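Local coordinates for protein transcriptional regulator Tm0710 (Thermotoga maritima, PDB 2A61) that probably binds DNA as a MarR-family transcriptional regulator, working as a dimer with a winged helix-turn-helix domain in each subunit, at residues 6-9 with 10-14; 133-136 with 137-141. One frame throughout, in Å; residues are numbered along the deposited sequence.

Interaction 1 (6-9 with 10-14); sequences PFER and ILREI
Glu8 and Arg12, one helical turn apart, form an intrahelical i to i+4 salt bridge on the N-terminal helix 5-23. Arg12 NH2 meets Glu8 OE1 at 2.5 Å, so short that the exact distance is doubtful, though the pairing is clear, while Arg12 NE reaches Glu8 OE2 only weakly at 3.4 Å. The carboxylate and guanidinium planes stand 36° apart, so the two groups do not form a flat bidentate pair. With CG trans to the backbone N, the Glu8 chain turns at chi2 (-86°) and carries its carboxylate forward to meet the Arg12 guanidinium, which reaches back by a bend at chi3; the two chains cross at an angle. Arg9 CA sits over one face of the guanidinium, 4.2 Å from its plane and offset toward the rim. Glu8 OE2 also forms a salt bridge with Arg108 of the second subunit, which places the pair at the dimer interface. In MarR proteins the N- and C-terminal helices build the dimerisation region, and here Phe7 and Leu11 pack against helix 121-141 of the same chain, on Leu134 and Met138. Leu11 CD1 lies at the edge of the Phe7 ring, near its plane, 4.0 Å from both CD2 and CE2. The backbone keeps regular helical geometry: Leu11 N donates to Phe7 O at 3.1 Å with an N-H...O angle of 174°, and Ile10 N, Arg12 N and Glu13 N donate to Pro6 O, Glu8 O and Arg9 O. Ile10 sets CD1 3.2 Å from Pro6 O and packs on Lys132 of the second subunit.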
loop_
_atom_site.group_PDB
_atom_site.type_symbol
_atom_site.label_atom_id
_atom_site.label_comp_id
_atom_site.label_asym_id
_atom_site.label_seq_id
_atom_site.Cartn_x
_atom_site.Cartn_y
_atom_site.Cartn_z
ATOM N N PRO A 6 3.589 11.367 16.010
ATOM C CA PRO A 6 2.177 11.603 15.717
ATOM C C PRO A 6 1.978 11.984 14.258
ATOM O O PRO A 6 0.967 11.604 13.681
ATOM C CB PRO A 6 1.781 12.753 16.672
ATOM C CG PRO A 6 3.038 13.426 17.036
ATOM C CD PRO A 6 4.188 12.469 16.796
ATOM N N PHE A 7 2.945 12.705 13.673
ATOM C CA PHE A 7 2.974 12.960 12.222
ATOM C C PHE A 7 2.903 11.659 11.386
ATOM O O PHE A 7 2.063 11.551 10.514
ATOM C CB PHE A 7 4.217 13.787 11.856
ATOM C CG PHE A 7 4.008 14.788 10.744
ATOM C CD1 PHE A 7 4.211 16.149 10.982
ATOM C CD2 PHE A 7 3.669 14.369 9.443
ATOM C CE1 PHE A 7 4.063 17.098 9.957
ATOM C CE2 PHE A 7 3.518 15.304 8.392
ATOM C CZ PHE A 7 3.714 16.679 8.665
ATOM N N GLU A 8 3.763 10.683 11.683
ATOM C CA GLU A 8 3.757 9.374 11.023
ATOM C C GLU A 8 2.448 8.600 11.194
ATOM O O GLU A 8 1.952 7.975 10.234
ATOM C CB GLU A 8 4.921 8.512 11.517
ATOM C CG GLU A 8 5.226 7.296 10.634
ATOM C CD GLU A 8 4.395 6.071 10.983
ATOM O OE1 GLU A 8 3.990 5.912 12.154
ATOM O OE2 GLU A 8 4.123 5.271 10.061
ATOM N N ARG A 9 1.918 8.593 12.420
ATOM C CA ARG A 9 0.677 7.856 12.696
ATOM C C ARG A 9 -0.512 8.483 11.989
ATOM O O ARG A 9 -1.420 7.781 11.531
ATOM C CB ARG A 9 0.419 7.750 14.210
ATOM C CG ARG A 9 1.574 7.044 14.917
ATOM C CD ARG A 9 1.492 7.076 16.447
ATOM N NE ARG A 9 2.676 6.408 17.001
ATOM C CZ ARG A 9 2.885 6.170 18.292
ATOM N NH1 ARG A 9 1.982 6.533 19.196
ATOM N NH2 ARG A 9 4.007 5.560 18.676
ATOM N N ILE A 10 -0.528 9.802 11.921
ATOM C CA ILE A 10 -1.650 10.489 11.278
ATOM C C ILE A 10 -1.609 10.302 9.763
ATOM O O ILE A 10 -2.646 10.031 9.174
ATOM C CB ILE A 10 -1.783 11.961 11.679
ATOM C CG1 ILE A 10 -2.147 12.039 13.172
ATOM C CG2 ILE A 10 -2.892 12.612 10.865
ATOM C CD1 ILE A 10 -1.704 13.317 13.837
ATOM N N LEU A 11 -0.430 10.426 9.141
ATOM C CA LEU A 11 -0.328 10.084 7.709
ATOM C C LEU A 11 -0.684 8.637 7.435
ATOM O O LEU A 11 -1.305 8.350 6.414
ATOM C CB LEU A 11 1.038 10.380 7.092
ATOM C CG LEU A 11 1.405 11.816 6.779
ATOM C CD1 LEU A 11 2.913 11.865 6.413
ATOM C CD2 LEU A 11 0.509 12.401 5.663
ATOM N N ARG A 12 -0.275 7.716 8.322
ATOM C CA ARG A 12 -0.636 6.310 8.150
ATOM C C ARG A 12 -2.154 6.111 8.046
ATOM O O ARG A 12 -2.645 5.348 7.185
ATOM C CB ARG A 12 -0.073 5.431 9.269
ATOM C CG ARG A 12 -0.011 3.979 8.942
ATOM C CD ARG A 12 0.187 3.122 10.199
ATOM N NE ARG A 12 1.322 3.616 10.977
ATOM C CZ ARG A 12 1.404 3.597 12.311
ATOM N NH1 ARG A 12 0.417 3.097 13.039
ATOM N NH2 ARG A 12 2.483 4.078 12.915
ATOM N N GLU A 13 -2.898 6.778 8.920
ATOM C CA GLU A 13 -4.341 6.569 8.946
ATOM C C GLU A 13 -4.986 7.259 7.737
ATOM O O GLU A 13 -5.954 6.745 7.175
ATOM C CB GLU A 13 -4.935 7.073 10.267
ATOM C CG GLU A 13 -4.708 6.148 11.504
ATOM C CD GLU A 13 -4.954 6.910 12.817
ATOM O OE1 GLU A 13 -4.312 7.976 13.034
ATOM O OE2 GLU A 13 -5.819 6.458 13.604
ATOM N N ILE A 14 -4.435 8.416 7.330
ATOM C CA ILE A 14 -4.960 9.108 6.142
ATOM C C ILE A 14 -4.806 8.228 4.899
ATOM O O ILE A 14 -5.746 8.066 4.121
ATOM C CB ILE A 14 -4.251 10.471 5.943
ATOM C CG1 ILE A 14 -4.766 11.471 6.999
ATOM C CG2 ILE A 14 -4.469 11.014 4.545
ATOM C CD1 ILE A 14 -3.880 12.737 7.137
#

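Interaction 2 (133-136 with 137-141)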
loop_
_atom_site.group_PDB
_atom_site.type_symbol
_atom_site.label_atom_id
_atom_site.label_comp_id
_atom_site.label_asym_id
_atom_site.label_seq_id
_atom_site.Cartn_x
_atom_site.Cartn_y
_atom_site.Cartn_z
ATOM N N GLU A 133 4.098 21.501 0.003
ATOM C CA GLU A 133 5.357 21.625 0.744
ATOM C C GLU A 133 5.886 20.310 1.271
ATOM O O GLU A 133 7.078 20.022 1.124
ATOM C CB GLU A 133 5.205 22.593 1.905
ATOM C CG GLU A 133 5.143 24.032 1.483
ATOM C CD GLU A 133 5.389 24.928 2.666
ATOM O OE1 GLU A 133 6.486 25.510 2.729
ATOM O OE2 GLU A 133 4.519 24.992 3.560
ATOM N N LEU A 134 5.015 19.508 1.882
ATOM C CA LEU A 134 5.427 18.203 2.397
ATOM C C LEU A 134 5.900 17.302 1.239
ATOM O O LEU A 134 6.936 16.639 1.345
ATOM C CB LEU A 134 4.279 17.544 3.204
ATOM C CG LEU A 134 4.402 16.099 3.709
ATOM C CD1 LEU A 134 5.388 15.984 4.857
ATOM C CD2 LEU A 134 3.057 15.574 4.140
ATOM N N LYS A 135 5.142 17.291 0.140
ATOM C CA LYS A 135 5.498 16.484 -1.048
ATOM C C LYS A 135 6.894 16.874 -1.583
ATOM O O LYS A 135 7.712 15.999 -1.939
ATOM C CB LYS A 135 4.416 16.600 -2.126
ATOM C CG LYS A 135 4.680 15.715 -3.367
ATOM C CD LYS A 135 3.585 15.808 -4.435
ATOM C CE LYS A 135 3.915 16.916 -5.461
ATOM N NZ LYS A 135 4.775 16.433 -6.561
ATOM N N GLY A 136 7.134 18.188 -1.607
ATOM C CA GLY A 136 8.394 18.800 -2.019
ATOM C C GLY A 136 9.569 18.346 -1.178
ATOM O O GLY A 136 10.589 17.943 -1.729
ATOM N N VAL A 137 9.427 18.407 0.152
ATOM C CA VAL A 137 10.478 17.962 1.057
ATOM C C VAL A 137 10.699 16.463 0.964
ATOM O O VAL A 137 11.838 16.007 1.017
ATOM C CB VAL A 137 10.241 18.382 2.551
ATOM C CG1 VAL A 137 11.463 18.057 3.377
ATOM C CG2 VAL A 137 10.016 19.838 2.660
ATOM N N MET A 138 9.621 15.689 0.783
ATOM C CA MET A 138 9.751 14.238 0.612
ATOM C C MET A 138 10.501 13.890 -0.662
ATOM O O MET A 138 11.326 13.004 -0.670
ATOM C CB MET A 138 8.389 13.543 0.604
ATOM C CG MET A 138 7.764 13.435 1.976
ATOM S SD MET A 138 6.232 12.545 1.911
ATOM C CE MET A 138 5.948 12.296 3.679
ATOM N N GLU A 139 10.159 14.545 -1.756
ATOM C CA GLU A 139 10.879 14.368 -3.038
ATOM C C GLU A 139 12.392 14.591 -2.964
ATOM O O GLU A 139 13.185 13.864 -3.611
ATOM C CB GLU A 139 10.261 15.271 -4.083
ATOM C CG GLU A 139 8.952 14.676 -4.607
ATOM C CD GLU A 139 8.183 15.628 -5.481
ATOM O OE1 GLU A 139 8.614 16.808 -5.675
ATOM O OE2 GLU A 139 7.125 15.196 -5.956
ATOM N N ARG A 140 12.772 15.601 -2.191
ATOM C CA ARG A 140 14.147 16.005 -1.979
ATOM C C ARG A 140 14.922 14.939 -1.218
ATOM O O ARG A 140 16.136 14.836 -1.385
ATOM C CB ARG A 140 14.174 17.342 -1.218
ATOM C CG ARG A 140 15.584 17.842 -0.847
ATOM C CD ARG A 140 15.530 19.082 0.047
ATOM N NE ARG A 140 14.557 20.046 -0.479
ATOM C CZ ARG A 140 13.857 20.889 0.280
ATOM N NH1 ARG A 140 14.027 20.891 1.605
ATOM N NH2 ARG A 140 12.988 21.726 -0.285
ATOM N N ASN A 141 14.217 14.102 -0.439
ATOM C CA ASN A 141 14.833 13.067 0.422
ATOM C C ASN A 141 14.617 11.585 0.014
ATOM O O ASN A 141 15.165 10.642 0.627
ATOM C CB ASN A 141 14.382 13.303 1.881
ATOM C CG ASN A 141 15.009 14.578 2.505
ATOM O OD1 ASN A 141 14.377 15.645 2.597
ATOM N ND2 ASN A 141 16.265 14.471 2.887
HETATM O O HOH W 1 6.704 19.100 -5.726
#
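Lys135 and Glu139 form an i to i+4 salt bridge along the C-terminal helix 121-141, one of the helices of the MarR-type dimerisation region. Starting at the backbone, Glu139 CB rests 3.4 Å from Lys135 O, and CG comes closer still, 3.2 Å from that oxygen, because the first torsion (chi1 -78°) lays the chain back over the previous turn. CD then lies 3.7 Å from Lys135 NZ, and OE2 accepts from this NZ at 2.7 Å, on the syn side and 23° out of the carboxylate plane. Water 1 donates to the other oxygen, OE1, and accepts a weak hydrogen bond from Lys135 NZ, a loose bridge across the pair. The lysine gets there by bending at chi3 and chi4 after a straight start.

Elsewhere on the helix, Leu134 and Met138 lie on the side that meets helix 5-23, and both also pack on Ile115 of the second subunit. Leu134, modelled in two conformers, brings CD1 to 3.9 Å from Met138 CE in the one described. Glu133 and Arg140 pair with Lys123 and Asp118 of that subunit. Val137 sets CG2 3.3 Å from Glu133 O.

Overall arrangement
Both interactions are local i to i+4 contacts within single helices, 5-23 and 121-141, and the centres of the two interactions lie about 16 Å apart. The two helices meet through their apolar sides: Leu11 CD1 lies 4.1 Å from Met138 CE, and Phe7 CE2 is equally far from Leu134 CD1 in the conformer described, so Phe7 and Leu11 of interaction 1 pack directly on Leu134 and Met138 of interaction 2. Their charged pairs differ in setting. In interaction 1 the acid is buried and shared with an arginine of the second subunit; in interaction 2 an exposed glutamate meets a partly exposed lysine, with a water beside them. Both contacts touch the second subunit.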